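Long-range contacts in separin (Saccharomyces cerevisiae, PDB 5U1T), which cleaves the cohesin subunit MCD1/SCC1 at the onset of anaphase as a caspase-like cysteine protease, releasing sister chromatids for segregation, and is held inactive by securin until then: residues E97-F102 / K114-A119; L129-I134 / N169-A174; L960-S965 / R1158-L1163; V1134-F1139 / L1147-E1152. One frame throughout, in Å; residues are numbered along the deposited sequence.

Contact 1 (E97-F102 / K114-A119)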
loop_
_atom_site.group_PDB
_atom_site.type_symbol
_atom_site.label_atom_id
_atom_site.label_comp_id
_atom_site.label_asym_id
_atom_site.label_seq_id
_atom_site.Cartn_x
_atom_site.Cartn_y
_atom_site.Cartn_z
ATOM N N GLU A 97 -38.305 49.280 -17.657
ATOM C CA GLU A 97 -38.598 47.927 -17.186
ATOM C C GLU A 97 -38.190 46.842 -18.188
ATOM O O GLU A 97 -37.742 45.768 -17.783
ATOM C CB GLU A 97 -40.079 47.764 -16.866
ATOM C CG GLU A 97 -40.473 48.294 -15.520
ATOM C CD GLU A 97 -39.852 47.513 -14.402
ATOM O OE1 GLU A 97 -39.452 46.343 -14.631
ATOM O OE2 GLU A 97 -39.761 48.070 -13.290
ATOM N N ILE A 98 -38.360 47.123 -19.480
ATOM C CA ILE A 98 -37.959 46.223 -20.557
ATOM C C ILE A 98 -36.448 46.012 -20.524
ATOM O O ILE A 98 -35.945 44.879 -20.502
ATOM C CB ILE A 98 -38.382 46.784 -21.947
ATOM C CG1 ILE A 98 -39.897 46.634 -22.165
ATOM C CG2 ILE A 98 -37.580 46.154 -23.079
ATOM C CD1 ILE A 98 -40.344 46.873 -23.588
ATOM N N ILE A 99 -35.731 47.130 -20.525
ATOM C CA ILE A 99 -34.277 47.139 -20.396
ATOM C C ILE A 99 -33.794 46.373 -19.137
ATOM O O ILE A 99 -32.872 45.568 -19.222
ATOM C CB ILE A 99 -33.779 48.605 -20.410
ATOM C CG1 ILE A 99 -33.955 49.147 -21.824
ATOM C CG2 ILE A 99 -32.331 48.716 -19.958
ATOM C CD1 ILE A 99 -33.854 50.665 -21.943
ATOM N N PHE A 100 -34.455 46.615 -18.006
ATOM C CA PHE A 100 -34.185 45.934 -16.745
ATOM C C PHE A 100 -34.351 44.421 -16.887
ATOM O O PHE A 100 -33.464 43.659 -16.511
ATOM C CB PHE A 100 -35.111 46.493 -15.666
ATOM C CG PHE A 100 -34.944 45.869 -14.305
ATOM C CD1 PHE A 100 -33.687 45.583 -13.792
ATOM C CD2 PHE A 100 -36.065 45.616 -13.506
ATOM C CE1 PHE A 100 -33.546 45.016 -12.507
ATOM C CE2 PHE A 100 -35.933 45.062 -12.226
ATOM C CZ PHE A 100 -34.670 44.759 -11.727
ATOM N N LEU A 101 -35.477 44.002 -17.466
ATOM C CA LEU A 101 -35.767 42.594 -17.698
ATOM C C LEU A 101 -34.652 41.943 -18.525
ATOM O O LEU A 101 -34.195 40.812 -18.235
ATOM C CB LEU A 101 -37.131 42.435 -18.399
ATOM C CG LEU A 101 -37.670 41.012 -18.642
ATOM C CD1 LEU A 101 -39.195 40.991 -18.699
ATOM C CD2 LEU A 101 -37.081 40.361 -19.907
ATOM N N PHE A 102 -34.222 42.663 -19.556
ATOM C CA PHE A 102 -33.224 42.143 -20.469
ATOM C C PHE A 102 -31.854 42.063 -19.813
ATOM O O PHE A 102 -31.149 41.072 -19.971
ATOM C CB PHE A 102 -33.137 42.997 -21.707
ATOM C CG PHE A 102 -32.208 42.464 -22.742
ATOM C CD1 PHE A 102 -32.660 41.581 -23.699
ATOM C CD2 PHE A 102 -30.881 42.862 -22.778
ATOM C CE1 PHE A 102 -31.810 41.099 -24.671
ATOM C CE2 PHE A 102 -30.020 42.384 -23.749
ATOM C CZ PHE A 102 -30.486 41.501 -24.697
ATOM N N LYS A 114 -33.152 50.522 -28.425
ATOM C CA LYS A 114 -32.505 50.161 -29.675
ATOM C C LYS A 114 -31.661 48.910 -29.470
ATOM O O LYS A 114 -31.539 48.071 -30.367
ATOM C CB LYS A 114 -31.665 51.336 -30.186
ATOM C CG LYS A 114 -30.613 51.001 -31.226
ATOM C CD LYS A 114 -29.276 51.552 -30.749
ATOM C CE LYS A 114 -28.157 51.326 -31.741
ATOM N NZ LYS A 114 -26.857 51.738 -31.127
ATOM N N ASN A 115 -31.102 48.786 -28.270
ATOM C CA ASN A 115 -30.291 47.628 -27.900
ATOM C C ASN A 115 -31.142 46.341 -27.754
ATOM O O ASN A 115 -30.714 45.259 -28.146
ATOM C CB ASN A 115 -29.523 47.917 -26.600
ATOM C CG ASN A 115 -28.432 48.993 -26.759
ATOM O OD1 ASN A 115 -27.792 49.117 -27.809
ATOM N ND2 ASN A 115 -28.198 49.749 -25.688
ATOM N N ILE A 116 -32.341 46.481 -27.190
ATOM C CA ILE A 116 -33.353 45.431 -27.171
ATOM C C ILE A 116 -33.680 44.949 -28.583
ATOM O O ILE A 116 -33.543 43.760 -28.894
ATOM C CB ILE A 116 -34.655 45.921 -26.499
ATOM C CG1 ILE A 116 -34.381 46.359 -25.057
ATOM C CG2 ILE A 116 -35.764 44.872 -26.580
ATOM C CD1 ILE A 116 -33.571 45.365 -24.228
ATOM N N LEU A 117 -34.095 45.885 -29.430
ATOM C CA LEU A 117 -34.478 45.602 -30.806
ATOM C C LEU A 117 -33.452 44.806 -31.604
ATOM O O LEU A 117 -33.813 43.897 -32.326
ATOM C CB LEU A 117 -34.776 46.919 -31.543
ATOM C CG LEU A 117 -36.027 47.657 -31.078
ATOM C CD1 LEU A 117 -36.154 48.992 -31.778
ATOM C CD2 LEU A 117 -37.264 46.811 -31.304
ATOM N N LEU A 118 -32.174 45.137 -31.497
ATOM C CA LEU A 118 -31.188 44.405 -32.280
ATOM C C LEU A 118 -30.447 43.322 -31.463
ATOM O O LEU A 118 -29.365 42.878 -31.846
ATOM C CB LEU A 118 -30.192 45.382 -32.909
ATOM C CG LEU A 118 -30.803 46.541 -33.719
ATOM C CD1 LEU A 118 -29.748 47.374 -34.410
ATOM C CD2 LEU A 118 -31.793 46.042 -34.749
ATOM N N ALA A 119 -31.036 42.860 -30.362
ATOM C CA ALA A 119 -30.446 41.744 -29.610
ATOM C C ALA A 119 -30.586 40.431 -30.344
ATOM O O ALA A 119 -31.656 40.103 -30.846
ATOM C CB ALA A 119 -31.079 41.625 -28.237
#
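Residues 97-102 and 114-119 come closest where I99 faces I116, with 7.0 Å between their CA atoms. I116 is the central side chain, touching I98, I99 and F102. Its CG1 branch lies anti to the carbonyl carbon (chi1 -59°), and the further bend at chi2 (-48°) carries CD1 out to the opposing helix, 3.5 Å from F102 CB. F102 and I116 run past one another in opposite senses, and the methyl also meets the root of the ring obliquely, near CG. On another flank of I116, I98 CG2 rests 3.8 Å from I116 CG1. The contact is plain helix-to-helix packing in the N-terminal helical domain: helix 91-103 meets the short helix 113-117 after a connection of nine residues, and no hydrogen bond crosses between the two segments. Once the chain leaves helical geometry at L118, A119 brings its methyl obliquely to the far end of the ring, with A119 CB 3.6 Å from F102 CZ. An alanine at F102 is likely to open a gap between the I116 and A119 methyls and leave the latter without its aromatic partner. Y128 packs against F102 from outside the pair, and I98 also touches L132 of helix 129-142.

Contact 2 (L129-I134 / N169-A174)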
loop_
_atom_site.group_PDB
_atom_site.type_symbol
_atom_site.label_atom_id
_atom_site.label_comp_id
_atom_site.label_asym_id
_atom_site.label_seq_id
_atom_site.Cartn_x
_atom_site.Cartn_y
_atom_site.Cartn_z
ATOM N N LEU A 129 -37.792 36.878 -26.188
ATOM C CA LEU A 129 -37.148 37.973 -26.915
ATOM C C LEU A 129 -38.071 38.581 -27.977
ATOM O O LEU A 129 -38.237 39.796 -28.050
ATOM C CB LEU A 129 -35.840 37.495 -27.564
ATOM C CG LEU A 129 -35.081 38.600 -28.313
ATOM C CD1 LEU A 129 -34.640 39.711 -27.362
ATOM C CD2 LEU A 129 -33.899 38.047 -29.081
ATOM N N SER A 130 -38.635 37.701 -28.794
ATOM C CA SER A 130 -39.724 38.006 -29.704
ATOM C C SER A 130 -40.764 38.930 -29.090
ATOM O O SER A 130 -41.031 40.001 -29.623
ATOM C CB SER A 130 -40.384 36.700 -30.154
ATOM O OG SER A 130 -41.727 36.892 -30.581
ATOM N N ASN A 131 -41.344 38.532 -27.964
ATOM C CA ASN A 131 -42.397 39.344 -27.382
ATOM C C ASN A 131 -41.860 40.617 -26.734
ATOM O O ASN A 131 -42.574 41.623 -26.666
ATOM C CB ASN A 131 -43.203 38.528 -26.378
ATOM C CG ASN A 131 -43.843 37.306 -27.014
ATOM O OD1 ASN A 131 -44.500 37.390 -28.068
ATOM N ND2 ASN A 131 -43.621 36.151 -26.399
ATOM N N LEU A 132 -40.610 40.591 -26.272
ATOM C CA LEU A 132 -40.009 41.784 -25.684
ATOM C C LEU A 132 -39.900 42.890 -26.740
ATOM O O LEU A 132 -40.270 44.030 -26.504
ATOM C CB LEU A 132 -38.630 41.462 -25.084
ATOM C CG LEU A 132 -38.002 42.553 -24.202
ATOM C CD1 LEU A 132 -38.840 42.829 -22.946
ATOM C CD2 LEU A 132 -36.555 42.227 -23.834
ATOM N N LYS A 133 -39.409 42.522 -27.915
ATOM C CA LYS A 133 -39.231 43.449 -29.008
ATOM C C LYS A 133 -40.567 44.067 -29.476
ATOM O O LYS A 133 -40.636 45.261 -29.821
ATOM C CB LYS A 133 -38.523 42.736 -30.160
ATOM C CG LYS A 133 -37.103 42.312 -29.828
ATOM C CD LYS A 133 -36.302 41.916 -31.060
ATOM C CE LYS A 133 -34.875 41.501 -30.698
ATOM N NZ LYS A 133 -34.022 41.398 -31.913
ATOM N N ILE A 134 -41.625 43.258 -29.474
ATOM C CA ILE A 134 -42.954 43.734 -29.828
ATOM C C ILE A 134 -43.421 44.763 -28.793
ATOM O O ILE A 134 -44.048 45.775 -29.148
ATOM C CB ILE A 134 -43.989 42.553 -29.950
ATOM C CG1 ILE A 134 -43.625 41.626 -31.110
ATOM C CG2 ILE A 134 -45.394 43.076 -30.177
ATOM C CD1 ILE A 134 -44.522 40.445 -31.242
ATOM N N ASN A 169 -42.795 30.330 -32.228
ATOM C CA ASN A 169 -44.128 30.687 -31.772
ATOM C C ASN A 169 -44.383 32.191 -31.894
ATOM O O ASN A 169 -45.285 32.735 -31.243
ATOM C CB ASN A 169 -44.324 30.209 -30.339
ATOM C CG ASN A 169 -44.007 28.728 -30.187
ATOM O OD1 ASN A 169 -44.181 27.954 -31.131
ATOM N ND2 ASN A 169 -43.524 28.331 -29.011
ATOM N N LEU A 170 -43.594 32.842 -32.752
ATOM C CA LEU A 170 -43.704 34.276 -33.005
ATOM C C LEU A 170 -45.157 34.678 -33.132
ATOM O O LEU A 170 -45.933 33.977 -33.768
ATOM C CB LEU A 170 -42.944 34.665 -34.272
ATOM C CG LEU A 170 -43.149 36.127 -34.672
ATOM C CD1 LEU A 170 -42.521 37.063 -33.638
ATOM C CD2 LEU A 170 -42.613 36.403 -36.064
ATOM N N LYS A 171 -45.528 35.777 -32.483
ATOM C CA LYS A 171 -46.897 36.264 -32.526
ATOM C C LYS A 171 -47.136 37.043 -33.812
ATOM O O LYS A 171 -46.854 38.242 -33.892
ATOM C CB LYS A 171 -47.197 37.133 -31.308
ATOM C CG LYS A 171 -47.063 36.415 -29.975
ATOM C CD LYS A 171 -48.258 35.512 -29.692
ATOM C CE LYS A 171 -48.274 35.038 -28.245
ATOM N NZ LYS A 171 -49.598 34.461 -27.849
ATOM N N ALA A 172 -47.677 36.349 -34.810
ATOM C CA ALA A 172 -47.857 36.890 -36.151
ATOM C C ALA A 172 -48.735 38.127 -36.166
ATOM O O ALA A 172 -48.232 39.237 -36.351
ATOM C CB ALA A 172 -48.443 35.826 -37.064
ATOM N N HIS A 173 -50.042 37.925 -35.988
ATOM C CA HIS A 173 -51.021 39.009 -36.015
ATOM C C HIS A 173 -50.525 40.251 -35.270
ATOM O O HIS A 173 -50.645 41.359 -35.767
ATOM C CB HIS A 173 -52.358 38.549 -35.429
ATOM C CG HIS A 173 -53.434 39.577 -35.549
ATOM N ND1 HIS A 173 -53.930 39.992 -36.769
ATOM C CD2 HIS A 173 -54.073 40.320 -34.611
ATOM C CE1 HIS A 173 -54.841 40.933 -36.575
ATOM N NE2 HIS A 173 -54.944 41.154 -35.277
ATOM N N ALA A 174 -49.921 40.059 -34.100
ATOM C CA ALA A 174 -49.374 41.177 -33.329
ATOM C C ALA A 174 -48.271 41.910 -34.087
ATOM O O ALA A 174 -48.401 43.108 -34.372
ATOM C CB ALA A 174 -48.861 40.700 -32.004
#
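While S130 and L170 meet on one flank of helix 129-142, another flank carries K133, whose NZ is gripped by three backbone carbonyl oxygens, those of L117, A119 and Y163. The helix is thereby tied to the turns around it through a buried charge that takes up three main-chain oxygens. The contact belongs to the N-terminal helical domain and sets the first turns of helix 129-142 against the start of helix 172-185, where K171 occupies the N-cap position. The nearest CA atoms are those of S130 and L170, 6.4 Å apart. S130 OG, turned anti to its own N (chi1 156°), reaches towards L170 CD1 and also has a weak hydrogen bond to D167 OD2, just before the second segment. N131 touches K171 through its amide oxygen: OD1 lies 3.3 Å from K171 CG, the two side chains crossing at a slant. Beyond CG the lysine bends at chi2 (-77°), and its end turns from helix 129-142 to form a salt bridge with an acidic side chain of the chain of another protein, probably the securin. That chain also packs apolar side chains on N131 and I134, so this edge of the contact faces a binding partner. I134 supplies the apolar share: its CD1 lies 4.3 Å from K171 CB and 4.4 Å from A174 CB.

Contact 3 (L960-S965 / R1158-L1163)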
loop_
_atom_site.group_PDB
_atom_site.type_symbol
_atom_site.label_atom_id
_atom_site.label_comp_id
_atom_site.label_asym_id
_atom_site.label_seq_id
_atom_site.Cartn_x
_atom_site.Cartn_y
_atom_site.Cartn_z
ATOM N N LEU A 960 13.657 -45.383 27.984
ATOM C CA LEU A 960 13.581 -46.162 26.776
ATOM C C LEU A 960 14.844 -45.996 25.997
ATOM O O LEU A 960 15.488 -44.982 26.059
ATOM C CB LEU A 960 12.428 -45.705 25.924
ATOM C CG LEU A 960 11.041 -46.118 26.338
ATOM C CD1 LEU A 960 10.078 -45.513 25.355
ATOM C CD2 LEU A 960 10.934 -47.612 26.305
ATOM N N GLY A 961 15.187 -46.986 25.205
ATOM C CA GLY A 961 16.399 -46.912 24.439
ATOM C C GLY A 961 16.336 -47.576 23.096
ATOM O O GLY A 961 15.398 -48.233 22.767
ATOM N N ILE A 962 17.368 -47.376 22.312
ATOM C CA ILE A 962 17.426 -47.890 20.965
ATOM C C ILE A 962 18.874 -47.925 20.536
ATOM O O ILE A 962 19.618 -47.057 20.878
ATOM C CB ILE A 962 16.573 -47.010 20.037
ATOM C CG1 ILE A 962 16.676 -47.428 18.598
ATOM C CG2 ILE A 962 16.952 -45.566 20.158
ATOM C CD1 ILE A 962 15.374 -47.267 17.874
ATOM N N PRO A 963 19.292 -48.921 19.782
ATOM C CA PRO A 963 18.873 -50.302 19.919
ATOM C C PRO A 963 19.122 -50.872 21.279
ATOM O O PRO A 963 20.157 -50.706 21.867
ATOM C CB PRO A 963 19.782 -51.000 18.941
ATOM C CG PRO A 963 21.031 -50.226 19.020
ATOM C CD PRO A 963 20.679 -48.820 19.346
ATOM N N SER A 964 18.141 -51.580 21.767
ATOM C CA SER A 964 18.229 -52.167 23.066
ATOM C C SER A 964 18.169 -53.680 22.967
ATOM O O SER A 964 18.749 -54.370 23.763
ATOM C CB SER A 964 17.088 -51.638 23.907
ATOM O OG SER A 964 15.879 -51.911 23.251
ATOM N N SER A 965 17.478 -54.175 21.962
ATOM C CA SER A 965 17.305 -55.580 21.751
ATOM C C SER A 965 17.838 -55.974 20.386
ATOM O O SER A 965 17.741 -55.237 19.440
ATOM C CB SER A 965 15.839 -55.938 21.914
ATOM O OG SER A 965 15.572 -57.296 21.680
ATOM N N ARG A 1158 26.040 -46.478 17.713
ATOM C CA ARG A 1158 25.095 -45.400 17.857
ATOM C C ARG A 1158 24.011 -45.795 18.804
ATOM O O ARG A 1158 23.299 -46.730 18.548
ATOM C CB ARG A 1158 24.419 -45.181 16.531
ATOM C CG ARG A 1158 24.688 -43.852 15.886
ATOM C CD ARG A 1158 24.247 -43.901 14.443
ATOM N NE ARG A 1158 25.277 -43.414 13.549
ATOM C CZ ARG A 1158 25.776 -44.122 12.558
ATOM N NH1 ARG A 1158 26.705 -43.610 11.788
ATOM N NH2 ARG A 1158 25.339 -45.336 12.337
ATOM N N THR A 1159 23.847 -45.063 19.882
ATOM C CA THR A 1159 22.797 -45.397 20.836
ATOM C C THR A 1159 22.117 -44.136 21.325
ATOM O O THR A 1159 22.676 -43.052 21.258
ATOM C CB THR A 1159 23.343 -46.201 22.038
ATOM O OG1 THR A 1159 24.255 -45.396 22.786
ATOM C CG2 THR A 1159 24.083 -47.425 21.552
ATOM N N HIS A 1160 20.908 -44.280 21.830
ATOM C CA HIS A 1160 20.092 -43.122 22.160
ATOM C C HIS A 1160 19.157 -43.533 23.269
ATOM O O HIS A 1160 18.768 -44.680 23.302
ATOM C CB HIS A 1160 19.332 -42.658 20.914
ATOM C CG HIS A 1160 18.080 -41.890 21.204
ATOM N ND1 HIS A 1160 18.085 -40.570 21.597
ATOM C CD2 HIS A 1160 16.777 -42.256 21.145
ATOM C CE1 HIS A 1160 16.842 -40.158 21.773
ATOM N NE2 HIS A 1160 16.029 -41.160 21.506
ATOM N N LEU A 1161 18.806 -42.652 24.197
ATOM C CA LEU A 1161 17.776 -43.050 25.150
ATOM C C LEU A 1161 16.884 -41.920 25.648
ATOM O O LEU A 1161 17.308 -40.780 25.715
ATOM C CB LEU A 1161 18.411 -43.787 26.338
ATOM C CG LEU A 1161 19.663 -43.323 27.062
ATOM C CD1 LEU A 1161 19.349 -42.021 27.757
ATOM C CD2 LEU A 1161 20.104 -44.376 28.060
ATOM N N ARG A 1162 15.636 -42.241 25.986
ATOM C CA ARG A 1162 14.662 -41.217 26.364
ATOM C C ARG A 1162 14.393 -41.277 27.852
ATOM O O ARG A 1162 13.995 -42.308 28.378
ATOM C CB ARG A 1162 13.357 -41.383 25.579
ATOM C CG ARG A 1162 13.559 -41.411 24.086
ATOM C CD ARG A 1162 12.242 -41.392 23.330
ATOM N NE ARG A 1162 12.233 -40.335 22.314
ATOM C CZ ARG A 1162 11.584 -39.179 22.465
ATOM N NH1 ARG A 1162 10.890 -38.963 23.587
ATOM N NH2 ARG A 1162 11.627 -38.239 21.502
ATOM N N LEU A 1163 14.624 -40.161 28.533
ATOM C CA LEU A 1163 14.463 -40.094 29.984
ATOM C C LEU A 1163 13.248 -39.256 30.336
ATOM O O LEU A 1163 13.183 -38.086 29.978
ATOM C CB LEU A 1163 15.718 -39.513 30.634
ATOM C CG LEU A 1163 17.038 -40.102 30.123
ATOM C CD1 LEU A 1163 18.230 -39.340 30.653
ATOM C CD2 LEU A 1163 17.122 -41.558 30.510
#
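A three-residue strand, 960-962, extends a mixed beta sheet by pairing antiparallel with strand 1157-1163, so that L960 lies opposite R1162 and I962 opposite H1160. The strand reaches the sheet from a part of the chain almost two hundred residues earlier, and its short axis makes 166° with that of its neighbour, 4.6 Å away at the closest. Two hydrogen-bonded pairs hold it. In the first, R1162 N donates to L960 O at 2.7 Å, and L960 N returns the bond to R1162 O at 3.1 Å. The second is more bent: I962 N to H1160 O and H1160 N to I962 O both measure 3.2 Å. Between them, G961 CA comes within 4.2 Å of L1161 CA. The strand pairing stops at P963, which follows a cis peptide bond and rests its CD 3.4 Å from R1158 O. Helix 1036-1054 packs against L960 and I962. H1160 faces the same way as these two, its ND1 hydrogen-bonded to S1149 OG on the next strand. I962 sends CG1 anti to its N (chi1 176°), which leaves the other branch for the imidazole: I962 CG2 meets the ring edge, near its plane, 3.5 Å from H1160 CD2.

Contact 4 (V1134-F1139 / L1147-E1152)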
loop_
_atom_site.group_PDB
_atom_site.type_symbol
_atom_site.label_atom_id
_atom_site.label_comp_id
_atom_site.label_asym_id
_atom_site.label_seq_id
_atom_site.Cartn_x
_atom_site.Cartn_y
_atom_site.Cartn_z
ATOM N N VAL A 1134 30.617 -38.705 21.560
ATOM C CA VAL A 1134 29.879 -37.527 21.153
ATOM C C VAL A 1134 28.456 -37.720 21.637
ATOM O O VAL A 1134 27.740 -38.592 21.172
ATOM C CB VAL A 1134 29.926 -37.309 19.646
ATOM C CG1 VAL A 1134 29.634 -35.863 19.339
ATOM C CG2 VAL A 1134 31.294 -37.674 19.108
ATOM N N ILE A 1135 28.068 -36.920 22.612
ATOM C CA ILE A 1135 26.825 -37.135 23.315
ATOM C C ILE A 1135 25.926 -35.909 23.179
ATOM O O ILE A 1135 26.312 -34.807 23.585
ATOM C CB ILE A 1135 27.090 -37.439 24.784
ATOM C CG1 ILE A 1135 27.892 -38.734 24.888
ATOM C CG2 ILE A 1135 25.803 -37.538 25.554
ATOM C CD1 ILE A 1135 28.283 -39.134 26.296
ATOM N N THR A 1136 24.741 -36.093 22.592
ATOM C CA THR A 1136 23.793 -34.989 22.482
ATOM C C THR A 1136 22.926 -34.949 23.743
ATOM O O THR A 1136 22.680 -35.983 24.385
ATOM C CB THR A 1136 22.922 -35.091 21.201
ATOM O OG1 THR A 1136 22.139 -36.282 21.242
ATOM C CG2 THR A 1136 23.800 -35.177 19.968
ATOM N N ILE A 1137 22.544 -33.737 24.122
ATOM C CA ILE A 1137 21.650 -33.473 25.245
ATOM C C ILE A 1137 20.549 -32.541 24.731
ATOM O O ILE A 1137 20.795 -31.391 24.307
ATOM C CB ILE A 1137 22.371 -32.830 26.453
ATOM C CG1 ILE A 1137 23.602 -33.640 26.843
ATOM C CG2 ILE A 1137 21.422 -32.657 27.634
ATOM C CD1 ILE A 1137 24.290 -33.129 28.083
ATOM N N ASP A 1138 19.331 -33.048 24.740
ATOM C CA ASP A 1138 18.251 -32.352 24.077
ATOM C C ASP A 1138 17.006 -32.479 24.921
ATOM O O ASP A 1138 16.962 -33.259 25.878
ATOM C CB ASP A 1138 18.028 -32.910 22.670
ATOM C CG ASP A 1138 17.779 -31.825 21.649
ATOM O OD1 ASP A 1138 16.953 -30.904 21.933
ATOM O OD2 ASP A 1138 18.432 -31.878 20.567
ATOM N N PHE A 1139 16.002 -31.686 24.584
ATOM C CA PHE A 1139 14.772 -31.734 25.336
ATOM C C PHE A 1139 13.626 -31.982 24.386
ATOM O O PHE A 1139 13.597 -31.418 23.289
ATOM C CB PHE A 1139 14.587 -30.450 26.111
ATOM C CG PHE A 1139 13.251 -30.327 26.751
ATOM C CD1 PHE A 1139 12.841 -31.239 27.706
ATOM C CD2 PHE A 1139 12.404 -29.282 26.412
ATOM C CE1 PHE A 1139 11.613 -31.114 28.311
ATOM C CE2 PHE A 1139 11.175 -29.154 27.015
ATOM C CZ PHE A 1139 10.780 -30.067 27.964
ATOM N N LEU A 1147 16.674 -36.187 26.460
ATOM C CA LEU A 1147 17.046 -36.975 25.301
ATOM C C LEU A 1147 18.547 -37.040 25.173
ATOM O O LEU A 1147 19.193 -36.030 24.915
ATOM C CB LEU A 1147 16.464 -36.377 24.022
ATOM C CG LEU A 1147 14.961 -36.268 23.802
ATOM C CD1 LEU A 1147 14.735 -35.731 22.410
ATOM C CD2 LEU A 1147 14.283 -37.616 23.981
ATOM N N LEU A 1148 19.099 -38.236 25.331
ATOM C CA LEU A 1148 20.521 -38.451 25.160
ATOM C C LEU A 1148 20.787 -39.299 23.915
ATOM O O LEU A 1148 20.049 -40.228 23.623
ATOM C CB LEU A 1148 21.098 -39.133 26.403
ATOM C CG LEU A 1148 20.705 -38.549 27.759
ATOM C CD1 LEU A 1148 21.396 -39.308 28.879
ATOM C CD2 LEU A 1148 21.051 -37.071 27.825
ATOM N N SER A 1149 21.839 -38.974 23.178
ATOM C CA SER A 1149 22.336 -39.873 22.143
ATOM C C SER A 1149 23.834 -39.907 22.249
ATOM O O SER A 1149 24.438 -38.990 22.798
ATOM C CB SER A 1149 21.915 -39.420 20.748
ATOM O OG SER A 1149 20.509 -39.411 20.640
ATOM N N LYS A 1150 24.439 -40.959 21.731
ATOM C CA LYS A 1150 25.877 -41.107 21.843
ATOM C C LYS A 1150 26.404 -41.671 20.552
ATOM O O LYS A 1150 25.764 -42.490 19.902
ATOM C CB LYS A 1150 26.277 -42.012 23.012
ATOM C CG LYS A 1150 27.756 -41.945 23.366
ATOM C CD LYS A 1150 28.247 -43.247 24.004
ATOM C CE LYS A 1150 27.485 -43.594 25.277
ATOM N NZ LYS A 1150 27.555 -45.039 25.674
ATOM N N LEU A 1151 27.588 -41.212 20.189
ATOM C CA LEU A 1151 28.215 -41.595 18.949
ATOM C C LEU A 1151 29.647 -42.020 19.251
ATOM O O LEU A 1151 30.481 -41.190 19.601
ATOM C CB LEU A 1151 28.164 -40.429 17.983
ATOM C CG LEU A 1151 28.282 -40.715 16.499
ATOM C CD1 LEU A 1151 27.424 -39.722 15.718
ATOM C CD2 LEU A 1151 29.744 -40.658 16.063
ATOM N N GLU A 1152 29.913 -43.319 19.155
ATOM C CA GLU A 1152 31.241 -43.854 19.438
ATOM C C GLU A 1152 31.955 -44.201 18.135
ATOM O O GLU A 1152 31.824 -45.315 17.639
ATOM C CB GLU A 1152 31.153 -45.090 20.346
ATOM C CG GLU A 1152 30.637 -44.816 21.754
ATOM C CD GLU A 1152 29.974 -46.041 22.395
ATOM O OE1 GLU A 1152 28.883 -46.455 21.943
ATOM O OE2 GLU A 1152 30.543 -46.595 23.363
#
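Backbone hydrogen bonds join T1136 to S1149 and D1138 to L1147. T1136 N reaches S1149 O at 2.9 Å, whereas the return bond from S1149 N to T1136 O is weak. D1138 N to L1147 O and L1147 N to D1138 O both span 3.0 Å. CA-H...O contacts accompany the ladder, with I1135 CA 3.1 Å from S1149 O and L1148 CA 3.4 Å from T1136 O. The pairing closes a beta hairpin, and both arms continue into the mixed sheet: strand 1132-1139 lies parallel to 1353-1362, and strand 1146-1152 antiparallel to 1157-1163. Among apolar contacts, I1135 and K1150 run side by side in the same direction, I1135 CG1 lying 3.6 Å from K1150 CG. Swapping I1135 for glycine would probably leave a gap beside the K1150 aliphatic chain and let that chain shift, disturbing its cation-pi contact with F1244. On the same face I1137 CG1 approaches L1148 CD2 at 4.4 Å. The one aromatic contact here is outward, the F1139 ring stacking on F1180. Of the charged groups, D1138 uses the anti lone pair of OD1 to accept F1139 N at 2.9 Å.

The four contacts fall into two pairs at opposite ends of an elongated chain, centres more than 110 Å apart across the divide. Contacts 1 and 2 share helix 129-142 as a neighbour: it packs on contact 1 and forms half of contact 2. Both work through side chains, with no hydrogen bond between their segments; the first is buried, the second only partly and touched by another protein. Contacts 3 and 4, about 10 Å apart between centres, are buried, backbone-bonded steps of one sheet, joined directly by T1159 O to K1150 N (2.8 Å). There the hairpin provides inner strands, and 960-962 is a short strand contributed from far earlier in the chain.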